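DNA mismatch repair protein MLH3 (Saccharomyces cerevisiae S288C, PDB 6RMN) takes part in correcting insertion-deletion loops in DNA as a component of the MutLbeta mismatch repair heterodimer, this chain being the C-terminal portion of the protein. Local coordinates at residues Glu18-Val23 against Phe27-Cys32; Thr129-Tyr132 against Asp137-Lys140; Ile188-Ala193 against Cys225-Pro230. All coordinates share one frame; numbering follows the deposited sequence.

Interaction 1. Residues Glu18-Val23 against Phe27-Cys32; sequences EVINQV and FILIRC
Arg31 tucks its CG between its own backbone N and carbonyl carbon (chi1 57°) and then runs extended to NE, while Glu18 swings its CG opposite its backbone N (chi1 -166°). The two side chains therefore lie alongside each other, pointing the same way, across an antiparallel beta hairpin that carries a classic bulge. Their salt bridge spans 3.1 Å from Arg31 NH2 to Glu18 OE2. The nitrogen arrives above the carboxylate plane, with the two flat groups turned 80° apart. A water ties the pair together, donating to Glu18 OE2 at 2.7 Å and to Val19 O while accepting from Arg31 NE. Arg31 NH1 bonds to the backbone and to an acidic side chain of the chain of another protein, which brings this end of the hairpin into the heterodimer interface.

Ile20 crosses the arginine chain at about a right angle, CG1 lying 3.8 Å from Arg31 CG, and its CD1 also rests against Leu29 CD2. On the face that helix 206-216 covers, Val19 CG1 meets Ile28 CG2 at 3.9 Å. The bulge sets Ile20 and Asn21 both opposite Leu29: Ile20 N reaches Leu29 O at 2.9 Å, whereas the bond from Asn21 N to the same oxygen is weak. Near the turn, where Val23 and Phe27 exchange two backbone bonds, Val23 CG2 packs 3.7 Å from Leu29 CB.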
# COMPACT_ATOMS: atom_id res chain seq x y z
N GLU B 18 -5.74 -1.63 -3.61
CA GLU B 18 -4.36 -1.99 -3.96
C GLU B 18 -3.41 -1.81 -2.75
O GLU B 18 -3.52 -0.83 -2.01
CB GLU B 18 -3.86 -1.13 -5.15
CG GLU B 18 -2.59 -1.65 -5.79
CD GLU B 18 -2.15 -1.00 -7.09
OE1 GLU B 18 -2.86 -1.16 -8.11
OE2 GLU B 18 -1.08 -0.35 -7.09
N VAL B 19 -2.46 -2.75 -2.56
CA VAL B 19 -1.47 -2.72 -1.47
C VAL B 19 -0.35 -1.72 -1.74
O VAL B 19 0.28 -1.75 -2.80
CB VAL B 19 -0.86 -4.14 -1.17
CG1 VAL B 19 0.22 -4.07 -0.09
CG2 VAL B 19 -1.93 -5.15 -0.77
N ILE B 20 -0.01 -0.91 -0.73
CA ILE B 20 1.12 -0.01 -0.76
C ILE B 20 2.30 -0.84 -0.20
O ILE B 20 3.10 -1.34 -0.99
CB ILE B 20 0.84 1.35 -0.06
CG1 ILE B 20 -0.38 2.05 -0.75
CG2 ILE B 20 2.10 2.26 -0.06
CD1 ILE B 20 -0.82 3.32 -0.18
N ASN B 21 2.35 -1.08 1.13
CA ASN B 21 3.39 -1.93 1.74
C ASN B 21 3.15 -2.18 3.24
O ASN B 21 2.16 -1.70 3.79
CB ASN B 21 4.81 -1.35 1.51
CG ASN B 21 5.89 -2.38 1.23
OD1 ASN B 21 5.81 -3.55 1.62
ND2 ASN B 21 6.94 -1.95 0.56
N GLN B 22 4.08 -2.92 3.89
CA GLN B 22 4.05 -3.18 5.33
C GLN B 22 4.50 -1.90 6.04
O GLN B 22 5.40 -1.20 5.57
CB GLN B 22 4.94 -4.38 5.70
CG GLN B 22 4.72 -4.90 7.12
CD GLN B 22 5.71 -5.95 7.57
OE1 GLN B 22 6.87 -5.99 7.14
NE2 GLN B 22 5.28 -6.81 8.46
N VAL B 23 3.85 -1.60 7.17
CA VAL B 23 4.10 -0.42 8.00
C VAL B 23 4.38 -0.89 9.43
O VAL B 23 3.54 -1.58 10.01
CB VAL B 23 2.88 0.56 7.96
CG1 VAL B 23 2.99 1.66 9.02
CG2 VAL B 23 2.69 1.16 6.58
N PHE B 27 1.38 -3.57 10.32
CA PHE B 27 0.27 -3.25 9.43
C PHE B 27 0.54 -3.39 7.97
O PHE B 27 1.69 -3.34 7.55
CB PHE B 27 -0.25 -1.83 9.70
CG PHE B 27 -0.49 -1.51 11.15
CD1 PHE B 27 -1.60 -2.03 11.82
CD2 PHE B 27 0.37 -0.67 11.85
CE1 PHE B 27 -1.82 -1.74 13.17
CE2 PHE B 27 0.14 -0.37 13.20
CZ PHE B 27 -0.96 -0.90 13.84
N ILE B 28 -0.53 -3.53 7.19
CA ILE B 28 -0.45 -3.53 5.74
C ILE B 28 -1.22 -2.30 5.29
O ILE B 28 -2.43 -2.22 5.52
CB ILE B 28 -0.94 -4.84 5.08
CG1 ILE B 28 -0.08 -6.05 5.54
CG2 ILE B 28 -0.94 -4.70 3.54
CD1 ILE B 28 -0.75 -7.41 5.45
N LEU B 29 -0.51 -1.30 4.71
CA LEU B 29 -1.14 -0.08 4.21
C LEU B 29 -1.73 -0.36 2.83
O LEU B 29 -1.04 -0.86 1.94
CB LEU B 29 -0.15 1.10 4.17
CG LEU B 29 -0.68 2.47 3.66
CD1 LEU B 29 -1.73 3.09 4.62
CD2 LEU B 29 0.48 3.46 3.43
N ILE B 30 -3.04 -0.06 2.70
CA ILE B 30 -3.79 -0.26 1.46
C ILE B 30 -4.46 1.05 1.01
O ILE B 30 -4.80 1.90 1.84
CB ILE B 30 -4.76 -1.47 1.54
CG1 ILE B 30 -5.90 -1.27 2.58
CG2 ILE B 30 -3.99 -2.80 1.79
CD1 ILE B 30 -7.13 -2.27 2.49
N ARG B 31 -4.61 1.22 -0.31
CA ARG B 31 -5.26 2.39 -0.91
C ARG B 31 -6.41 1.96 -1.80
O ARG B 31 -6.32 0.92 -2.45
CB ARG B 31 -4.28 3.26 -1.71
CG ARG B 31 -3.53 2.54 -2.85
CD ARG B 31 -2.64 3.48 -3.64
NE ARG B 31 -1.89 2.79 -4.68
CZ ARG B 31 -1.36 3.37 -5.76
NH1 ARG B 31 -1.52 4.68 -5.95
NH2 ARG B 31 -0.70 2.66 -6.65
N CYS B 32 -7.49 2.75 -1.84
CA CYS B 32 -8.64 2.51 -2.72
C CYS B 32 -8.27 2.85 -4.18
O CYS B 32 -7.60 3.85 -4.45
CB CYS B 32 -9.87 3.28 -2.25
SG CYS B 32 -11.33 3.03 -3.30
O HOH W 1 -0.18 0.55 -4.72

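Interaction 2. Residues Thr129-Tyr132 against Asp137-Lys140; sequences TSKY and DYLK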
# COMPACT_ATOMS: atom_id res chain seq x y z
N THR B 129 -10.95 -34.90 21.63
CA THR B 129 -10.11 -35.91 22.29
C THR B 129 -8.89 -35.23 22.88
O THR B 129 -8.57 -35.48 24.04
CB THR B 129 -9.73 -37.06 21.33
OG1 THR B 129 -10.91 -37.65 20.79
CG2 THR B 129 -8.92 -38.15 22.03
N SER B 130 -8.23 -34.33 22.10
CA SER B 130 -7.03 -33.58 22.49
C SER B 130 -7.28 -32.60 23.63
O SER B 130 -6.50 -32.57 24.58
CB SER B 130 -6.44 -32.85 21.29
OG SER B 130 -6.24 -33.71 20.18
N LYS B 131 -8.35 -31.80 23.53
CA LYS B 131 -8.74 -30.79 24.51
C LYS B 131 -9.14 -31.39 25.87
O LYS B 131 -8.76 -30.85 26.91
CB LYS B 131 -9.86 -29.90 23.92
CG LYS B 131 -10.21 -28.66 24.75
CD LYS B 131 -9.21 -27.52 24.66
CE LYS B 131 -9.55 -26.45 25.67
NZ LYS B 131 -8.41 -25.53 25.89
N TYR B 132 -9.91 -32.50 25.84
CA TYR B 132 -10.42 -33.19 27.02
C TYR B 132 -9.28 -33.79 27.87
O TYR B 132 -9.34 -33.71 29.10
CB TYR B 132 -11.50 -34.22 26.60
CG TYR B 132 -11.50 -35.58 27.27
CD1 TYR B 132 -11.98 -35.73 28.57
CD2 TYR B 132 -11.20 -36.72 26.55
CE1 TYR B 132 -12.05 -36.99 29.17
CE2 TYR B 132 -11.26 -37.99 27.14
CZ TYR B 132 -11.67 -38.12 28.45
OH TYR B 132 -11.72 -39.36 29.05
N ASP B 137 -14.51 -34.15 34.17
CA ASP B 137 -15.22 -32.96 34.66
C ASP B 137 -15.31 -31.89 33.56
O ASP B 137 -16.31 -31.18 33.46
CB ASP B 137 -14.51 -32.37 35.90
CG ASP B 137 -13.93 -33.40 36.86
OD1 ASP B 137 -14.72 -34.23 37.38
OD2 ASP B 137 -12.69 -33.36 37.10
N TYR B 138 -14.24 -31.78 32.74
CA TYR B 138 -14.16 -30.84 31.63
C TYR B 138 -15.16 -31.24 30.53
O TYR B 138 -15.89 -30.38 30.02
CB TYR B 138 -12.72 -30.77 31.06
CG TYR B 138 -12.66 -29.99 29.76
CD1 TYR B 138 -12.70 -28.60 29.76
CD2 TYR B 138 -12.67 -30.65 28.53
CE1 TYR B 138 -12.73 -27.88 28.57
CE2 TYR B 138 -12.72 -29.93 27.33
CZ TYR B 138 -12.73 -28.55 27.36
OH TYR B 138 -12.81 -27.83 26.20
N LEU B 139 -15.14 -32.53 30.13
CA LEU B 139 -15.97 -33.08 29.06
C LEU B 139 -17.46 -32.94 29.37
O LEU B 139 -18.20 -32.51 28.49
CB LEU B 139 -15.57 -34.55 28.79
CG LEU B 139 -16.24 -35.26 27.60
CD1 LEU B 139 -15.99 -34.52 26.29
CD2 LEU B 139 -15.75 -36.67 27.49
N LYS B 140 -17.87 -33.24 30.62
CA LYS B 140 -19.26 -33.09 31.07
C LYS B 140 -19.70 -31.63 30.89
O LYS B 140 -20.74 -31.38 30.27
CB LYS B 140 -19.42 -33.54 32.54
CG LYS B 140 -20.87 -33.50 33.02
CD LYS B 140 -21.01 -33.88 34.47
CE LYS B 140 -22.46 -33.91 34.89
NZ LYS B 140 -22.63 -34.37 36.30
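Tyr138 opens the contact from the first turn of helix 136-151, reaching back to Lys131 and Tyr132 at the end of helix 126-132, so that two consecutive helices are packed across a short connection. Its CG sits trans to the backbone N (chi1 170°), which carries the ring across to the preceding helix. There CD2 of Tyr138 approaches the CA of Tyr132 to 3.7 Å. Farther along the ring, the phenol OH of Tyr138 comes within 3.1 Å of Lys131 CG, a close approach to the aliphatic part of the lysine, whose chain bends at chi2 and crosses the tyrosine at about a right angle. Val184 of helix 183-196 also touches Tyr138.

Leu139 follows, with a different partner. Its CB lies 3.8 Å from Tyr132 CD1, and its CD2 methyl sits over one face of the Tyr132 ring in a CH-pi contact, 4.2 Å from the centroid and 16° off the ring normal. Leu124 of strand 117-124 and Cys81 adjoin both Leu139 and Tyr132, extending this apolar patch towards the neighbouring sheet.

No hydrogen bond crosses between the two segments, so what they share directly is side-chain packing, with the Tyr138 OH resting against a lysine methylene.

Interaction 3. Residues Ile188-Ala193 against Cys225-Pro230; sequences ILNSKA and CAHGRP. With ZN (zinc ion), chain D.
Asn190, on helix 183-196, faces Ala226 and His227 of a type I beta turn that runs from Cys225 to Gly228. The sequence Cys-Ala-His-Gly-Arg-Pro here is a variant, with alanine in the second place, of the CPHGRP metal-binding motif of MutL-family endonuclease domains. The close-packed part is the meeting of one amide with one small residue: Asn190 OD1 lies 3.7 Å from Ala226 CB, and ND2 is 3.5 Å from Ala226 O. With CG opposite its carbonyl carbon (chi1 -79°), Asn190 brings its amide to Ala226 while its CB adjoins the imidazole, 3.8 Å from His227 NE2. Leu57 of helix 48-69 touches both Asn190 and Ala226.

Towards solvent the contact thins out, and His227 is exposed. What fixes the histidine there is metal: zinc is bound by His227 ND1 at 2.2 Å and by Cys225 SG at 2.4 Å, with Glu53 and a residue of the chain of another protein completing the site. Glu53 also binds the second zinc with His49 and Cys194, the latter just beyond Ala193 on the same helix. A glycine at Asn190 would probably open a gap beside Ala226 and leave the NE2 side of the His227 ring without its neighbouring methylene. Glu53 OE2 additionally accepts a bond from Ala226 N, and Cys225 SG receives a weak one from Arg229 N at 3.5 Å.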
# COMPACT_ATOMS: atom_id res chain seq x y z
N ILE B 188 -11.78 -23.94 19.89
CA ILE B 188 -10.64 -24.71 19.36
C ILE B 188 -10.12 -24.11 18.04
O ILE B 188 -8.91 -23.92 17.89
CB ILE B 188 -10.93 -26.24 19.27
CG1 ILE B 188 -11.21 -26.83 20.69
CG2 ILE B 188 -9.77 -26.98 18.60
CD1 ILE B 188 -11.83 -28.25 20.71
N LEU B 189 -11.04 -23.79 17.09
CA LEU B 189 -10.66 -23.23 15.79
C LEU B 189 -10.10 -21.81 15.92
O LEU B 189 -9.15 -21.49 15.22
CB LEU B 189 -11.79 -23.29 14.75
CG LEU B 189 -12.45 -24.66 14.44
CD1 LEU B 189 -13.21 -24.59 13.14
CD2 LEU B 189 -11.43 -25.82 14.39
N ASN B 190 -10.66 -21.00 16.84
CA ASN B 190 -10.20 -19.63 17.10
C ASN B 190 -8.78 -19.62 17.57
O ASN B 190 -7.99 -18.81 17.08
CB ASN B 190 -11.08 -18.90 18.11
CG ASN B 190 -12.37 -18.37 17.54
OD1 ASN B 190 -12.67 -18.54 16.35
ND2 ASN B 190 -13.18 -17.72 18.38
N SER B 191 -8.43 -20.54 18.50
CA SER B 191 -7.09 -20.64 19.07
C SER B 191 -6.07 -21.25 18.12
O SER B 191 -4.91 -20.86 18.19
CB SER B 191 -7.11 -21.37 20.41
OG SER B 191 -7.42 -22.74 20.25
N LYS B 192 -6.47 -22.21 17.25
CA LYS B 192 -5.56 -22.80 16.25
C LYS B 192 -5.19 -21.74 15.19
O LYS B 192 -4.03 -21.67 14.78
CB LYS B 192 -6.23 -23.98 15.53
CG LYS B 192 -6.29 -25.27 16.31
CD LYS B 192 -6.92 -26.37 15.46
CE LYS B 192 -7.24 -27.63 16.24
NZ LYS B 192 -6.02 -28.35 16.70
N ALA B 193 -6.17 -20.93 14.75
CA ALA B 193 -6.01 -19.87 13.75
C ALA B 193 -5.11 -18.76 14.30
O ALA B 193 -4.17 -18.35 13.61
CB ALA B 193 -7.37 -19.30 13.35
N CYS B 225 -11.11 -10.10 13.27
CA CYS B 225 -10.26 -11.27 13.52
C CYS B 225 -11.17 -12.44 13.97
O CYS B 225 -12.40 -12.28 14.04
CB CYS B 225 -9.21 -10.95 14.58
SG CYS B 225 -9.88 -10.82 16.26
N ALA B 226 -10.57 -13.60 14.32
CA ALA B 226 -11.34 -14.75 14.81
C ALA B 226 -12.15 -14.45 16.08
O ALA B 226 -13.26 -14.96 16.20
CB ALA B 226 -10.44 -15.96 15.03
N HIS B 227 -11.64 -13.57 16.98
CA HIS B 227 -12.24 -13.18 18.27
C HIS B 227 -13.14 -11.93 18.22
O HIS B 227 -13.40 -11.32 19.26
CB HIS B 227 -11.15 -13.03 19.35
CG HIS B 227 -10.15 -14.15 19.34
ND1 HIS B 227 -9.06 -14.13 18.47
CD2 HIS B 227 -10.14 -15.31 20.02
CE1 HIS B 227 -8.43 -15.28 18.66
NE2 HIS B 227 -9.04 -16.02 19.59
N GLY B 228 -13.63 -11.58 17.03
CA GLY B 228 -14.53 -10.45 16.81
C GLY B 228 -14.01 -9.03 16.91
O GLY B 228 -14.80 -8.09 16.85
N ARG B 229 -12.68 -8.84 17.04
CA ARG B 229 -12.04 -7.51 17.11
C ARG B 229 -11.76 -6.97 15.68
O ARG B 229 -11.47 -7.79 14.81
CB ARG B 229 -10.75 -7.56 17.95
CG ARG B 229 -10.99 -7.98 19.39
CD ARG B 229 -9.94 -7.42 20.33
NE ARG B 229 -10.17 -7.82 21.72
CZ ARG B 229 -10.75 -7.05 22.64
NH1 ARG B 229 -11.18 -5.83 22.32
NH2 ARG B 229 -10.92 -7.49 23.88
N PRO B 230 -11.85 -5.64 15.39
CA PRO B 230 -11.62 -5.15 14.01
C PRO B 230 -10.26 -5.51 13.42
O PRO B 230 -9.26 -5.52 14.13
CB PRO B 230 -11.77 -3.63 14.14
CG PRO B 230 -11.56 -3.35 15.58
CD PRO B 230 -12.18 -4.52 16.29
ZN ZN D . -8.34 -12.34 17.35

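Overall arrangement
Interactions 1 and 2 lie on opposite sides of the chain's centre, about 43 Å apart between centres, whereas interaction 3 is the most central yet forms a surface contact. Interaction 1 is largely buried and combines strand pairing with a salt bridge whose arginine also pairs with the partner protein. Interaction 2 is partly buried, relies on side-chain packing, and no other protein chain touches it. Interaction 3 buries the least area between its segments and joins them by loose van der Waals contacts; its zinc is held by 225-230 with Glu53 and the other protein, not by 188-193. Interactions 2 and 3 meet directly, Lys131 CB packing on Ile188 CD1 at 4.1 Å, so helix 183-196 links the helical packing to the metal site.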